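Local coordinates for conserved hypothetical protein (Deinococcus radiodurans, PDB 2A1V), which is of unknown function but carries a YjbR domain (DUF419), a small alpha+beta fold with helices packed on an antiparallel sheet, at residues Q54-L59 and T92-G97. Residues are numbered along the deposited sequence; the frame is centred on the assembly and turned at random.
Sequences QDPLRL and TVTLDG
Leu59 and Val93 form an antiparallel hydrogen-bonded pair: Leu59 N reaches Val93 O at 2.7 Å in a nearly straight bond, and Val93 N returns to Leu59 O. At the next pair, Arg58 faces Thr94 without hydrogen bonds, and beyond it Leu95 N donates to Leu57 O at 2.8 Å. The tight side is apolar. With CG anti to its carbonyl carbon (chi1 -55°), Leu95 lays its side chain against Leu57 and Leu59, CD2 lying 3.9 Å from Leu59 CB and CD1 4.0 Å from Leu57 CB. Helix 10-17 packs here, with Val10 on Leu57 and Leu13 on Leu59 and Leu95, while Leu104 of helix 101-119 meets Val93 and Leu95. Strands 58-62 and 90-94 are inner neighbours in the six-stranded antiparallel sheet of this YjbR-family domain, joined through helix 65-74 and edge strand 79-81. With an alanine at Leu95, Leu57 and Leu59 would probably lose the methyls packed on them and a gap would open toward Leu13 and Leu104. The other side is looser. There exposed Arg58 runs alongside Thr94, pointing the same way, and Thr94 OG1 packs over the guanidinium face, 3.6 Å from NH1. Arg58 CB also touches Thr92 CG2, whereas the Thr92 hydroxyl is engaged by Ser60 OG and Tyr83 N. Where the strand pairing stops, Leu95 centres an inverse gamma turn, and one water accepts from Leu57 N and donates to Leu95 O at 2.7 Å. Pro56, after a cis peptide bond, rests CG on Thr94 CG2 at 3.7 Å.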
loop_
_atom_site.group_PDB
_atom_site.type_symbol
_atom_site.label_atom_id
_atom_site.label_comp_id
_atom_site.label_asym_id
_atom_site.label_seq_id
_atom_site.Cartn_x
_atom_site.Cartn_y
_atom_site.Cartn_z
ATOM N N GLN A 54 -11.263 -7.137 -10.538
ATOM C CA GLN A 54 -10.310 -7.259 -11.652
ATOM C C GLN A 54 -9.268 -8.375 -11.435
ATOM O O GLN A 54 -8.636 -8.483 -10.358
ATOM C CB GLN A 54 -9.544 -5.954 -11.833
ATOM C CG GLN A 54 -10.360 -4.738 -12.191
ATOM C CD GLN A 54 -9.490 -3.478 -12.416
ATOM O OE1 GLN A 54 -8.687 -3.056 -11.537
ATOM N NE2 GLN A 54 -9.672 -2.855 -13.593
ATOM N N ASP A 55 -9.062 -9.169 -12.475
ATOM C CA ASP A 55 -8.020 -10.194 -12.506
ATOM C C ASP A 55 -7.181 -9.958 -13.776
ATOM O O ASP A 55 -7.708 -10.048 -14.860
ATOM C CB ASP A 55 -8.714 -11.552 -12.510
ATOM C CG ASP A 55 -7.761 -12.746 -12.523
ATOM O OD1 ASP A 55 -6.509 -12.632 -12.436
ATOM O OD2 ASP A 55 -8.319 -13.857 -12.671
ATOM N N PRO A 56 -5.895 -9.612 -13.650
ATOM C CA PRO A 56 -5.151 -9.460 -12.401
ATOM C C PRO A 56 -5.536 -8.173 -11.638
ATOM O O PRO A 56 -6.033 -7.143 -12.219
ATOM C CB PRO A 56 -3.667 -9.431 -12.859
ATOM C CG PRO A 56 -3.714 -8.807 -14.179
ATOM C CD PRO A 56 -5.033 -9.347 -14.813
ATOM N N LEU A 57 -5.334 -8.255 -10.335
ATOM C CA LEU A 57 -5.547 -7.114 -9.503
ATOM C C LEU A 57 -4.605 -5.972 -9.909
ATOM O O LEU A 57 -3.511 -6.171 -10.474
ATOM C CB LEU A 57 -5.339 -7.497 -8.031
ATOM C CG LEU A 57 -6.307 -8.465 -7.347
ATOM C CD1 LEU A 57 -5.801 -8.762 -5.883
ATOM C CD2 LEU A 57 -7.744 -7.928 -7.253
ATOM N N ARG A 58 -5.063 -4.759 -9.621
ATOM C CA ARG A 58 -4.214 -3.584 -9.671
ATOM C C ARG A 58 -4.164 -2.923 -8.308
ATOM O O ARG A 58 -5.191 -2.589 -7.712
ATOM C CB ARG A 58 -4.685 -2.589 -10.747
ATOM C CG ARG A 58 -5.076 -3.316 -12.006
ATOM C CD ARG A 58 -4.618 -2.630 -13.253
ATOM N NE ARG A 58 -4.531 -3.638 -14.317
ATOM C CZ ARG A 58 -3.948 -3.424 -15.484
ATOM N NH1 ARG A 58 -3.416 -2.228 -15.764
ATOM N NH2 ARG A 58 -3.941 -4.405 -16.392
ATOM N N LEU A 59 -2.929 -2.762 -7.838
ATOM C CA LEU A 59 -2.666 -2.293 -6.535
ATOM C C LEU A 59 -2.114 -0.860 -6.594
ATOM O O LEU A 59 -1.029 -0.606 -7.142
ATOM C CB LEU A 59 -1.682 -3.249 -5.849
ATOM C CG LEU A 59 -1.329 -2.830 -4.421
ATOM C CD1 LEU A 59 -2.567 -2.805 -3.568
ATOM C CD2 LEU A 59 -0.221 -3.716 -3.807
ATOM N N THR A 92 0.177 2.706 -9.491
ATOM C CA THR A 92 -0.718 1.536 -9.570
ATOM C C THR A 92 0.118 0.400 -10.206
ATOM O O THR A 92 0.727 0.570 -11.259
ATOM C CB THR A 92 -2.067 1.903 -10.383
ATOM O OG1 THR A 92 -2.823 2.855 -9.634
ATOM C CG2 THR A 92 -2.944 0.680 -10.659
ATOM N N VAL A 93 0.218 -0.705 -9.485
ATOM C CA VAL A 93 0.992 -1.884 -9.858
ATOM C C VAL A 93 0.068 -3.035 -10.215
ATOM O O VAL A 93 -0.836 -3.408 -9.407
ATOM C CB VAL A 93 1.879 -2.383 -8.699
ATOM C CG1 VAL A 93 2.810 -3.439 -9.187
ATOM C CG2 VAL A 93 2.660 -1.250 -8.136
ATOM N N THR A 94 0.297 -3.604 -11.406
ATOM C CA THR A 94 -0.445 -4.792 -11.816
ATOM C C THR A 94 0.092 -6.017 -11.087
ATOM O O THR A 94 1.287 -6.318 -11.164
ATOM C CB THR A 94 -0.357 -4.967 -13.355
ATOM O OG1 THR A 94 -0.622 -3.707 -13.977
ATOM C CG2 THR A 94 -1.370 -6.004 -13.871
ATOM N N LEU A 95 -0.761 -6.716 -10.352
ATOM C CA LEU A 95 -0.331 -7.910 -9.616
ATOM C C LEU A 95 -0.454 -9.204 -10.456
ATOM O O LEU A 95 -1.282 -10.112 -10.200
ATOM C CB LEU A 95 -1.121 -8.032 -8.320
ATOM C CG LEU A 95 -1.100 -6.831 -7.371
ATOM C CD1 LEU A 95 -1.873 -7.254 -6.131
ATOM C CD2 LEU A 95 0.305 -6.365 -7.025
ATOM N N ASP A 96 0.395 -9.277 -11.463
ATOM C CA ASP A 96 0.419 -10.409 -12.402
ATOM C C ASP A 96 1.704 -11.185 -12.328
ATOM O O ASP A 96 1.949 -12.010 -13.194
ATOM C CB ASP A 96 0.195 -9.922 -13.831
ATOM C CG ASP A 96 1.193 -8.906 -14.280
ATOM O OD1 ASP A 96 2.128 -8.552 -13.513
ATOM O OD2 ASP A 96 1.039 -8.435 -15.426
ATOM N N GLY A 97 2.541 -10.924 -11.332
ATOM C CA GLY A 97 3.761 -11.683 -11.191
ATOM C C GLY A 97 4.972 -11.097 -11.892
ATOM O O GLY A 97 6.070 -11.642 -11.775
HETATM O O HOH W 1 -3.776 -10.453 -9.281
#